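Local coordinates for glutathione S-transferase-like protein (Methylobacillus flagellatus, PDB 4GLT) that binds glutathione and, as a member of the glutathione S-transferase family, probably acts as a transferase, at residues H65-L76 / S81-L92. Numbering follows the deposited sequence.
With GSH (glutathione), chain E.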
loop_
_atom_site.group_PDB
_atom_site.type_symbol
_atom_site.label_atom_id
_atom_site.label_comp_id
_atom_site.label_asym_id
_atom_site.label_seq_id
_atom_site.Cartn_x
_atom_site.Cartn_y
_atom_site.Cartn_z
ATOM N N HIS A 65 10.701 -14.803 2.723
ATOM C CA HIS A 65 9.281 -14.801 3.050
ATOM C C HIS A 65 8.568 -13.632 2.377
ATOM O O HIS A 65 7.438 -13.755 1.902
ATOM C CB HIS A 65 9.084 -14.805 4.570
ATOM C CG HIS A 65 9.804 -15.925 5.260
ATOM N ND1 HIS A 65 9.150 -17.003 5.815
ATOM C CD2 HIS A 65 11.125 -16.144 5.460
ATOM C CE1 HIS A 65 10.035 -17.832 6.337
ATOM N NE2 HIS A 65 11.242 -17.336 6.133
ATOM N N ASN A 66 9.243 -12.495 2.326
ATOM C CA ASN A 66 8.759 -11.375 1.543
ATOM C C ASN A 66 9.832 -10.946 0.563
ATOM O O ASN A 66 10.870 -10.430 0.968
ATOM C CB ASN A 66 8.392 -10.209 2.445
ATOM C CG ASN A 66 7.709 -9.092 1.686
ATOM O OD1 ASN A 66 7.597 -9.142 0.462
ATOM N ND2 ASN A 66 7.259 -8.075 2.406
ATOM N N PRO A 67 9.597 -11.178 -0.736
ATOM C CA PRO A 67 10.605 -10.889 -1.752
ATOM C C PRO A 67 10.977 -9.408 -1.779
ATOM O O PRO A 67 12.110 -9.061 -2.122
ATOM C CB PRO A 67 9.910 -11.289 -3.059
ATOM C CG PRO A 67 8.812 -12.213 -2.644
ATOM C CD PRO A 67 8.341 -11.663 -1.332
ATOM N N LEU A 68 10.022 -8.555 -1.409
ATOM C CA LEU A 68 10.227 -7.118 -1.337
ATOM C C LEU A 68 11.275 -6.771 -0.281
ATOM O O LEU A 68 11.904 -5.722 -0.348
ATOM C CB LEU A 68 8.901 -6.417 -1.011
ATOM C CG LEU A 68 7.795 -6.502 -2.076
ATOM C CD1 LEU A 68 6.517 -5.817 -1.596
ATOM C CD2 LEU A 68 8.254 -5.901 -3.391
ATOM N N GLY A 69 11.446 -7.657 0.697
ATOM C CA GLY A 69 12.384 -7.447 1.803
ATOM C C GLY A 69 11.859 -6.539 2.901
ATOM O O GLY A 69 12.636 -5.920 3.626
ATOM N N LYS A 70 10.540 -6.466 3.040
ATOM C CA LYS A 70 9.934 -5.474 3.910
ATOM C C LYS A 70 9.150 -6.078 5.069
ATOM O O LYS A 70 8.468 -7.093 4.924
ATOM C CB LYS A 70 9.018 -4.549 3.110
ATOM C CG LYS A 70 9.757 -3.530 2.268
ATOM C CD LYS A 70 8.800 -2.769 1.373
ATOM C CE LYS A 70 9.518 -1.689 0.582
ATOM N NZ LYS A 70 9.876 -0.536 1.452
ATOM N N ILE A 71 9.252 -5.428 6.221
ATOM C CA ILE A 71 8.491 -5.791 7.400
ATOM C C ILE A 71 7.262 -4.877 7.432
ATOM O O ILE A 71 7.313 -3.785 6.891
ATOM C CB ILE A 71 9.369 -5.609 8.652
ATOM C CG1 ILE A 71 10.123 -6.907 8.946
ATOM C CG2 ILE A 71 8.539 -5.179 9.853
ATOM C CD1 ILE A 71 10.815 -7.500 7.735
ATOM N N PRO A 72 6.143 -5.330 8.028
ATOM C CA PRO A 72 5.933 -6.626 8.660
ATOM C C PRO A 72 5.642 -7.725 7.637
ATOM O O PRO A 72 5.113 -7.444 6.567
ATOM C CB PRO A 72 4.683 -6.391 9.510
ATOM C CG PRO A 72 3.902 -5.379 8.746
ATOM C CD PRO A 72 4.886 -4.561 7.940
ATOM N N VAL A 73 5.924 -8.960 8.028
ATOM C CA VAL A 73 5.494 -10.142 7.322
ATOM C C VAL A 73 4.822 -11.059 8.317
ATOM O O VAL A 73 5.378 -11.312 9.365
ATOM C CB VAL A 73 6.660 -10.913 6.756
ATOM C CG1 VAL A 73 6.168 -11.957 5.815
ATOM C CG2 VAL A 73 7.607 -10.003 6.078
ATOM N N LEU A 74 3.638 -11.568 7.996
ATOM C CA LEU A 74 3.029 -12.616 8.812
ATOM C C LEU A 74 3.293 -13.975 8.178
ATOM O O LEU A 74 2.795 -14.270 7.088
ATOM C CB LEU A 74 1.521 -12.394 8.987
ATOM C CG LEU A 74 0.814 -13.238 10.061
ATOM C CD1 LEU A 74 0.856 -12.567 11.429
ATOM C CD2 LEU A 74 -0.624 -13.508 9.670
ATOM N N ILE A 75 4.108 -14.783 8.853
ATOM C CA ILE A 75 4.363 -16.163 8.447
ATOM C C ILE A 75 3.428 -17.117 9.182
ATOM O O ILE A 75 3.550 -17.285 10.393
ATOM C CB ILE A 75 5.804 -16.574 8.771
ATOM C CG1 ILE A 75 6.781 -15.573 8.156
ATOM C CG2 ILE A 75 6.070 -18.000 8.300
ATOM C CD1 ILE A 75 8.165 -15.616 8.758
ATOM N N LEU A 76 2.502 -17.732 8.446
ATOM C CA LEU A 76 1.524 -18.673 9.003
ATOM C C LEU A 76 2.115 -20.081 9.161
ATOM O O LEU A 76 3.136 -20.394 8.556
ATOM C CB LEU A 76 0.277 -18.718 8.111
ATOM C CG LEU A 76 -0.402 -17.369 7.812
ATOM C CD1 LEU A 76 -1.452 -17.525 6.728
ATOM C CD2 LEU A 76 -1.036 -16.758 9.055
ATOM N N SER A 81 3.613 -16.821 3.718
ATOM C CA SER A 81 3.700 -15.488 4.304
ATOM C C SER A 81 2.811 -14.450 3.626
ATOM O O SER A 81 2.735 -14.379 2.406
ATOM C CB SER A 81 5.153 -15.013 4.370
ATOM O OG SER A 81 5.801 -15.143 3.121
ATOM N N LEU A 82 2.214 -13.604 4.448
ATOM C CA LEU A 82 1.379 -12.514 3.991
ATOM C C LEU A 82 2.042 -11.164 4.270
ATOM O O LEU A 82 2.566 -10.935 5.347
ATOM C CB LEU A 82 0.034 -12.559 4.700
ATOM C CG LEU A 82 -0.875 -13.761 4.505
ATOM C CD1 LEU A 82 -2.048 -13.626 5.436
ATOM C CD2 LEU A 82 -1.339 -13.855 3.088
ATOM N N TYR A 83 2.025 -10.297 3.267
ATOM C CA TYR A 83 2.534 -8.937 3.324
ATOM C C TYR A 83 1.696 -8.260 2.257
ATOM O O TYR A 83 1.181 -8.949 1.408
ATOM C CB TYR A 83 4.005 -8.932 2.924
ATOM C CG TYR A 83 4.242 -9.648 1.624
ATOM C CD1 TYR A 83 4.216 -8.969 0.430
ATOM C CD2 TYR A 83 4.449 -11.010 1.586
ATOM C CE1 TYR A 83 4.407 -9.613 -0.754
ATOM C CE2 TYR A 83 4.639 -11.659 0.403
ATOM C CZ TYR A 83 4.617 -10.952 -0.764
ATOM O OH TYR A 83 4.799 -11.580 -1.955
ATOM N N ASP A 84 1.531 -6.948 2.252
ATOM C CA ASP A 84 2.052 -6.013 3.224
ATOM C C ASP A 84 1.076 -5.850 4.366
ATOM O O ASP A 84 0.181 -6.643 4.541
ATOM C CB ASP A 84 2.317 -4.660 2.577
ATOM C CG ASP A 84 1.060 -3.996 2.052
ATOM O OD1 ASP A 84 0.015 -4.648 1.975
ATOM O OD2 ASP A 84 1.120 -2.806 1.717
ATOM N N SER A 85 1.256 -4.798 5.134
ATOM C CA SER A 85 0.467 -4.603 6.317
ATOM C C SER A 85 -1.007 -4.550 5.988
ATOM O O SER A 85 -1.810 -5.021 6.758
ATOM C CB SER A 85 0.893 -3.333 7.039
ATOM O OG SER A 85 0.585 -2.193 6.285
ATOM N N ARG A 86 -1.370 -3.958 4.863
ATOM C CA ARG A 86 -2.778 -3.872 4.491
ATOM C C ARG A 86 -3.455 -5.219 4.247
ATOM O O ARG A 86 -4.591 -5.412 4.630
ATOM C CB ARG A 86 -2.992 -2.891 3.344
ATOM C CG ARG A 86 -2.658 -1.477 3.748
ATOM C CD ARG A 86 -3.401 -0.443 2.944
ATOM N NE ARG A 86 -2.601 0.045 1.839
ATOM C CZ ARG A 86 -3.063 0.807 0.862
ATOM N NH1 ARG A 86 -4.329 1.169 0.844
ATOM N NH2 ARG A 86 -2.254 1.190 -0.106
ATOM N N VAL A 87 -2.751 -6.140 3.613
ATOM C CA VAL A 87 -3.234 -7.500 3.443
ATOM C C VAL A 87 -3.346 -8.217 4.805
ATOM O O VAL A 87 -4.391 -8.797 5.129
ATOM C CB VAL A 87 -2.302 -8.297 2.511
ATOM C CG1 VAL A 87 -2.899 -9.666 2.205
ATOM C CG2 VAL A 87 -2.037 -7.505 1.235
ATOM N N ILE A 88 -2.267 -8.156 5.590
ATOM C CA ILE A 88 -2.154 -8.843 6.880
ATOM C C ILE A 88 -3.282 -8.502 7.855
ATOM O O ILE A 88 -3.842 -9.372 8.522
ATOM C CB ILE A 88 -0.799 -8.516 7.551
ATOM C CG1 ILE A 88 0.350 -9.092 6.715
ATOM C CG2 ILE A 88 -0.742 -9.104 8.955
ATOM C CD1 ILE A 88 1.709 -8.544 7.082
ATOM N N VAL A 89 -3.587 -7.218 7.935
ATOM C CA VAL A 89 -4.673 -6.698 8.757
ATOM C C VAL A 89 -6.084 -7.124 8.313
ATOM O O VAL A 89 -7.020 -7.136 9.123
ATOM C CB VAL A 89 -4.600 -5.154 8.796
ATOM C CG1 VAL A 89 -5.988 -4.546 8.914
ATOM C CG2 VAL A 89 -3.696 -4.691 9.929
ATOM N N GLU A 90 -6.270 -7.447 7.040
ATOM C CA GLU A 90 -7.586 -7.938 6.632
ATOM C C GLU A 90 -7.689 -9.401 7.033
ATOM O O GLU A 90 -8.695 -9.852 7.571
ATOM C CB GLU A 90 -7.837 -7.755 5.135
ATOM C CG GLU A 90 -9.270 -8.064 4.741
ATOM C CD GLU A 90 -9.652 -7.525 3.376
ATOM O OE1 GLU A 90 -8.773 -7.444 2.492
ATOM O OE2 GLU A 90 -10.844 -7.198 3.182
ATOM N N TYR A 91 -6.612 -10.133 6.791
ATOM C CA TYR A 91 -6.511 -11.511 7.237
ATOM C C TYR A 91 -6.838 -11.706 8.727
ATOM O O TYR A 91 -7.610 -12.591 9.080
ATOM C CB TYR A 91 -5.113 -12.030 6.942
ATOM C CG TYR A 91 -4.870 -13.414 7.466
ATOM C CD1 TYR A 91 -5.325 -14.523 6.774
ATOM C CD2 TYR A 91 -4.192 -13.611 8.656
ATOM C CE1 TYR A 91 -5.101 -15.798 7.246
ATOM C CE2 TYR A 91 -3.960 -14.883 9.135
ATOM C CZ TYR A 91 -4.421 -15.972 8.426
ATOM O OH TYR A 91 -4.205 -17.243 8.901
ATOM N N LEU A 92 -6.246 -10.888 9.594
ATOM C CA LEU A 92 -6.408 -11.061 11.039
ATOM C C LEU A 92 -7.796 -10.661 11.553
ATOM O O LEU A 92 -8.329 -11.291 12.463
ATOM C CB LEU A 92 -5.329 -10.287 11.802
ATOM C CG LEU A 92 -3.876 -10.746 11.645
ATOM C CD1 LEU A 92 -2.921 -9.656 12.095
ATOM C CD2 LEU A 92 -3.623 -12.027 12.418
HETATM N N1 GSH E . 3.713 -1.094 2.512
HETATM C CA1 GSH E . 4.406 -1.849 3.579
HETATM C C1 GSH E . 3.361 -2.050 4.635
HETATM O O11 GSH E . 3.455 -2.995 5.436
HETATM O O12 GSH E . 2.400 -1.252 4.651
HETATM C CB1 GSH E . 5.636 -1.059 4.063
HETATM C CG1 GSH E . 6.456 -1.806 5.124
HETATM C CD1 GSH E . 7.648 -0.972 5.585
HETATM O OE1 GSH E . 7.928 0.075 5.020
HETATM N N2 GSH E . 8.349 -1.450 6.621
HETATM C CA2 GSH E . 9.599 -0.903 7.159
HETATM C C2 GSH E . 9.438 0.410 7.884
HETATM O O2 GSH E . 8.441 0.637 8.555
HETATM C CB2 GSH E . 10.655 -0.806 6.065
HETATM S SG2 GSH E . 11.182 -2.444 5.512
HETATM N N3 GSH E . 10.431 1.287 7.774
HETATM C CA3 GSH E . 10.365 2.620 8.350
HETATM C C3 GSH E . 10.923 2.694 9.757
HETATM O O31 GSH E . 11.320 3.802 10.183
HETATM O O32 GSH E . 10.958 1.652 10.452
#
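N66 swings CG anti to its own nitrogen (chi1 -172°) while Y83 turns its ring in between backbone N and carbonyl carbon (chi1 51°), and the amide ends up stacked on the phenol ring, planes 21° apart. OD1 sits over the ring centre, 3.3 Å above its plane, and also accepts from L68 N, closing an Asx turn; ND2 donates to K70 O, so both ends of the amide are held. P67 crosses Y83 at about a right angle, its CD near the phenol oxygen, and Y83 OH bonds R114 of the second subunit. Next door, L74 and L82 form an antiparallel hydrogen-bonded pair, with L74 N 2.9 Å from L82 O and L82 N 2.8 Å from L74 O. I88 CD1 rests against the strand, 3.7 Å from L74 N, and L74 CD2 lies 3.6 Å from Y91 CE2, so helix 85-92 packs on strand 73-75. Cis-P72 lies beside S85, whose N and OG bond the carboxylate of glutathione through O11 (2.9 Å) and O12 (2.6 Å), while D84 OD2 takes its amino group. The cis-proline loop and helix start supply part of the glutathione site in the thioredoxin-like N-terminal domain of glutathione S-transferases.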